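Local atomic coordinates of putative alpha-N-acetylgalactosaminidase (Bacillus halodurans C-125, PDB entry 3CC1), a protein that probably hydrolyses terminal alpha-linked N-acetylgalactosamine from glycoconjugates, with an alpha-galactosidase-like barrel and a C-terminal beta-sandwich. Residues 120-124 against 125-129; 199-202 against 203-206. All coordinates share one frame; numbering follows the deposited sequence. Where two conformers were deposited one is given.

Interaction 1 (120-124 against 125-129); sequences RQAVY and ENSPV
Glu125 meets Gln121 one turn back, where the short helix 120-125 ends in a Schellman motif. Asn126, with positive phi, is the first residue to leave the helix, and its turn sends Ser127 N back to Ala122 O in a 3.0 Å hydrogen bond that is close to straight at 164°. The Asn126 N bond to Val123 O is 3.1 Å long and more bent, its N-H coming in from above the plane of the peptide. An ordinary helical bond runs from Glu125 N to Gln121 O.

Glu125 sends CG beside its own backbone N (chi1 -71°), and this lays the extended chain alongside that of Gln121, the two pointing the same way. CG of Glu125 rests 3.3 Å from Gln121 O. Carboxylate and amide are turned only 20° apart, and a water joins their ends, donating to Glu125 OE2 and accepting a weak bond from Gln121 NE2, which also reaches Leu72 O. In the conformer given, CD2 of Tyr124 lies against Glu125 CG, and the ring meets Phe69 of the second subunit edge-to-face. Arg137 takes up Val123 O and Tyr124 O, pinning the helix end to helix 136-139. On the buried side, the methyl CB of Ala122 lies 3.8 Å from Ser127 OG.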
loop_
_atom_site.group_PDB
_atom_site.type_symbol
_atom_site.label_atom_id
_atom_site.label_comp_id
_atom_site.label_asym_id
_atom_site.label_seq_id
_atom_site.Cartn_x
_atom_site.Cartn_y
_atom_site.Cartn_z
ATOM N N ARG A 120 -24.011 27.624 -16.362
ATOM C CA ARG A 120 -23.884 28.851 -15.623
ATOM C C ARG A 120 -24.475 30.015 -16.429
ATOM O O ARG A 120 -24.952 30.995 -15.892
ATOM C CB ARG A 120 -22.399 29.110 -15.343
ATOM C CG ARG A 120 -21.765 28.072 -14.434
ATOM C CD ARG A 120 -20.457 28.638 -13.906
ATOM N NE ARG A 120 -19.714 27.616 -13.209
ATOM C CZ ARG A 120 -18.555 27.840 -12.603
ATOM N NH1 ARG A 120 -18.062 29.060 -12.563
ATOM N NH2 ARG A 120 -17.895 26.854 -12.050
ATOM N N GLN A 121 -24.363 29.888 -17.739
ATOM C CA GLN A 121 -24.867 30.857 -18.700
ATOM C C GLN A 121 -26.403 31.003 -18.605
ATOM O O GLN A 121 -26.935 32.111 -18.747
ATOM C CB GLN A 121 -24.453 30.428 -20.089
ATOM C CG GLN A 121 -24.803 31.438 -21.167
ATOM C CD GLN A 121 -24.195 31.025 -22.522
ATOM O OE1 GLN A 121 -22.995 30.867 -22.642
ATOM N NE2 GLN A 121 -25.034 30.864 -23.525
ATOM N N ALA A 122 -27.089 29.887 -18.336
ATOM C CA ALA A 122 -28.524 29.897 -18.074
ATOM C C ALA A 122 -28.816 30.628 -16.772
ATOM O O ALA A 122 -29.784 31.359 -16.657
ATOM C CB ALA A 122 -29.085 28.462 -18.047
ATOM N N VAL A 123 -27.962 30.454 -15.791
ATOM C CA VAL A 123 -28.190 31.086 -14.484
ATOM C C VAL A 123 -28.014 32.595 -14.662
ATOM O O VAL A 123 -28.837 33.388 -14.226
ATOM C CB VAL A 123 -27.301 30.462 -13.382
ATOM C CG1 VAL A 123 -27.401 31.275 -12.109
ATOM C CG2 VAL A 123 -27.690 28.976 -13.139
ATOM N N TYR A 124 -26.950 32.983 -15.374
ATOM C CA TYR A 124 -26.695 34.397 -15.700
ATOM C C TYR A 124 -27.893 35.025 -16.384
ATOM O O TYR A 124 -28.334 36.095 -16.011
ATOM C CB TYR A 124 -25.489 34.521 -16.632
ATOM C CG TYR A 124 -25.293 35.883 -17.289
ATOM C CD1 TYR A 124 -24.997 37.017 -16.545
ATOM C CD2 TYR A 124 -25.347 36.013 -18.672
ATOM C CE1 TYR A 124 -24.796 38.245 -17.171
ATOM C CE2 TYR A 124 -25.161 37.219 -19.292
ATOM C CZ TYR A 124 -24.878 38.326 -18.546
ATOM O OH TYR A 124 -24.692 39.521 -19.209
ATOM N N GLU A 125 -28.420 34.327 -17.376
ATOM C CA GLU A 125 -29.463 34.879 -18.233
ATOM C C GLU A 125 -30.812 34.715 -17.555
ATOM O O GLU A 125 -31.805 35.249 -17.998
ATOM C CB GLU A 125 -29.495 34.172 -19.590
ATOM C CG GLU A 125 -28.298 34.495 -20.522
ATOM C CD GLU A 125 -28.379 33.810 -21.911
ATOM O OE1 GLU A 125 -29.491 33.394 -22.299
ATOM O OE2 GLU A 125 -27.340 33.652 -22.618
ATOM N N ASN A 126 -30.830 33.962 -16.474
ATOM C CA ASN A 126 -32.049 33.588 -15.784
ATOM C C ASN A 126 -33.067 32.937 -16.712
ATOM O O ASN A 126 -34.250 33.257 -16.699
ATOM C CB ASN A 126 -32.674 34.783 -15.069
ATOM C CG ASN A 126 -33.645 34.349 -13.977
ATOM O OD1 ASN A 126 -33.493 33.294 -13.374
ATOM N ND2 ASN A 126 -34.647 35.163 -13.733
ATOM N N SER A 127 -32.586 31.976 -17.487
ATOM C CA SER A 127 -33.406 31.292 -18.480
ATOM C C SER A 127 -34.612 30.611 -17.835
ATOM O O SER A 127 -34.480 29.945 -16.812
ATOM C CB SER A 127 -32.570 30.249 -19.210
ATOM O OG SER A 127 -31.420 30.853 -19.756
ATOM N N PRO A 128 -35.806 30.770 -18.446
ATOM C CA PRO A 128 -36.978 29.991 -18.009
ATOM C C PRO A 128 -36.798 28.483 -18.180
ATOM O O PRO A 128 -36.192 28.003 -19.138
ATOM C CB PRO A 128 -38.110 30.512 -18.914
ATOM C CG PRO A 128 -37.405 31.000 -20.143
ATOM C CD PRO A 128 -36.105 31.609 -19.621
ATOM N N VAL A 129 -37.316 27.755 -17.210
ATOM C CA VAL A 129 -37.343 26.317 -17.265
ATOM C C VAL A 129 -38.617 25.861 -17.972
ATOM O O VAL A 129 -39.739 26.147 -17.563
ATOM C CB VAL A 129 -37.191 25.676 -15.853
ATOM C CG1 VAL A 129 -37.343 24.146 -15.942
ATOM C CG2 VAL A 129 -35.846 26.085 -15.204
HETATM O O HOH W 1 -27.633 31.904 -24.902
#

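Interaction 2 (199-202 against 203-206); sequences IKMI and QRAI
With chi1 near -70° in both, Gln203 and Arg204 carry CG beside their own backbone N and anti to the carbonyl carbon, which swings each chain back over the preceding turn toward Ile199 and Lys200. Gln203 then runs on extended, side by side with Ile199, so that the CG2 branch of Ile199 packs against the amide carbon CD of Gln203 at 3.6 Å, while CG of Gln203 touches Ile199 O at 3.3 Å. Cut back to an alanine, Gln203 would probably leave Ile199 CG2 without its amide cover and open a gap beside Leu215, which it also touches.

Arg204 bends at chi3 (-82°), bringing its guanidinium round so that Lys200 O lies 3.8 Å above one face, set off-centre, near the outer edge of the group. NH2 reaches Lys200 CB at 3.9 Å and comes nearly as near to CG of selenomethionine Met201, whose chain it crosses at a slant. Gln163 fixes this group from helix 162-175: its OE1 takes Arg204 NE, and its NE2 gives a bond to Met201 O, which already accepts Ala205 N. The backbone beneath is regular, and the bond from Ile206 N to Ile202 O is the straightest of the four at 169°. Met201 and Ala205 face helix 162-175, while Ile202 and Ile206 meet Leu215, as expected of the helix in a beta-alpha-beta crossover of a TIM barrel, here between strands 180-184 and 214-216.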
loop_
_atom_site.group_PDB
_atom_site.type_symbol
_atom_site.label_atom_id
_atom_site.label_comp_id
_atom_site.label_asym_id
_atom_site.label_seq_id
_atom_site.Cartn_x
_atom_site.Cartn_y
_atom_site.Cartn_z
ATOM N N ILE A 199 -28.914 12.511 -9.342
ATOM C CA ILE A 199 -28.978 11.269 -10.151
ATOM C C ILE A 199 -30.389 10.731 -10.280
ATOM O O ILE A 199 -30.795 10.308 -11.347
ATOM C CB ILE A 199 -28.066 10.114 -9.581
ATOM C CG1 ILE A 199 -26.572 10.444 -9.831
ATOM C CG2 ILE A 199 -28.453 8.736 -10.207
ATOM C CD1 ILE A 199 -25.649 9.647 -8.917
ATOM N N LYS A 200 -31.127 10.724 -9.188
ATOM C CA LYS A 200 -32.497 10.204 -9.225
ATOM C C LYS A 200 -33.353 11.011 -10.213
ATOM O O LYS A 200 -34.165 10.438 -10.955
ATOM C CB LYS A 200 -33.126 10.181 -7.834
ATOM C CG LYS A 200 -32.422 9.274 -6.802
ATOM C CD LYS A 200 -33.236 9.266 -5.489
ATOM C CE LYS A 200 -32.563 8.552 -4.309
ATOM N NZ LYS A 200 -33.576 8.286 -3.200
HETATM N N MSE A 201 -33.144 12.328 -10.261
HETATM C CA MSE A 201 -33.896 13.176 -11.209
HETATM C C MSE A 201 -33.549 12.848 -12.662
HETATM O O MSE A 201 -34.424 12.811 -13.504
HETATM C CB MSE A 201 -33.624 14.662 -10.971
HETATM C CG MSE A 201 -34.263 15.169 -9.707
HETATM SE SE MSE A 201 -34.205 17.105 -9.520
HETATM C CE MSE A 201 -32.322 17.434 -9.787
ATOM N N ILE A 202 -32.251 12.643 -12.930
ATOM C CA ILE A 202 -31.779 12.327 -14.271
ATOM C C ILE A 202 -32.460 11.028 -14.684
ATOM O O ILE A 202 -32.970 10.883 -15.783
ATOM C CB ILE A 202 -30.229 12.267 -14.353
ATOM C CG1 ILE A 202 -29.670 13.695 -14.181
ATOM C CG2 ILE A 202 -29.778 11.598 -15.673
ATOM C CD1 ILE A 202 -28.188 13.796 -13.777
ATOM N N GLN A 203 -32.519 10.100 -13.753
ATOM C CA GLN A 203 -33.061 8.777 -14.046
ATOM C C GLN A 203 -34.547 8.846 -14.381
ATOM O O GLN A 203 -35.027 8.233 -15.346
ATOM C CB GLN A 203 -32.780 7.811 -12.900
ATOM C CG GLN A 203 -31.314 7.382 -12.832
ATOM C CD GLN A 203 -30.999 6.562 -11.592
ATOM O OE1 GLN A 203 -31.581 6.775 -10.535
ATOM N NE2 GLN A 203 -30.071 5.616 -11.723
ATOM N N ARG A 204 -35.266 9.643 -13.607
ATOM C CA ARG A 204 -36.678 9.861 -13.848
ATOM C C ARG A 204 -36.940 10.560 -15.173
ATOM O O ARG A 204 -37.913 10.247 -15.862
ATOM C CB ARG A 204 -37.293 10.663 -12.702
ATOM C CG ARG A 204 -37.399 9.843 -11.461
ATOM C CD ARG A 204 -38.314 10.481 -10.454
ATOM N NE ARG A 204 -37.608 11.508 -9.710
ATOM C CZ ARG A 204 -37.086 11.314 -8.505
ATOM N NH1 ARG A 204 -37.195 10.133 -7.918
ATOM N NH2 ARG A 204 -36.443 12.300 -7.895
ATOM N N ALA A 205 -36.060 11.506 -15.513
ATOM C CA ALA A 205 -36.170 12.293 -16.745
ATOM C C ALA A 205 -35.970 11.423 -17.965
ATOM O O ALA A 205 -36.760 11.461 -18.900
ATOM C CB ALA A 205 -35.151 13.469 -16.746
ATOM N N ILE A 206 -34.918 10.621 -17.963
ATOM C CA ILE A 206 -34.666 9.754 -19.117
ATOM C C ILE A 206 -35.820 8.747 -19.256
ATOM O O ILE A 206 -36.243 8.386 -20.351
ATOM C CB ILE A 206 -33.267 9.094 -19.059
ATOM C CG1 ILE A 206 -32.890 8.575 -20.430
ATOM C CG2 ILE A 206 -33.197 7.960 -18.032
ATOM C CD1 ILE A 206 -31.439 8.163 -20.544
#

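Both interactions are local and both are partly buried, but one closes a helix and the other lies within one. Interaction 1 sits far out, its centre about 31 Å from the chain centre, where a short helix turns into loop and touches a second subunit; the centre of interaction 2 lies about 20 Å from that point, on a helix packed over the parallel sheet, and no other chain reaches it. A water-bridged acid and amide mark the first, a methyl against an amide and a guanidinium over the backbone the second. Their nearest atoms are about 10 Å apart, yet helix 162-175 links them: Met201, Arg204 and Ala205 contact it, as does Val129, which ends segment 125-129 without joining interaction 1.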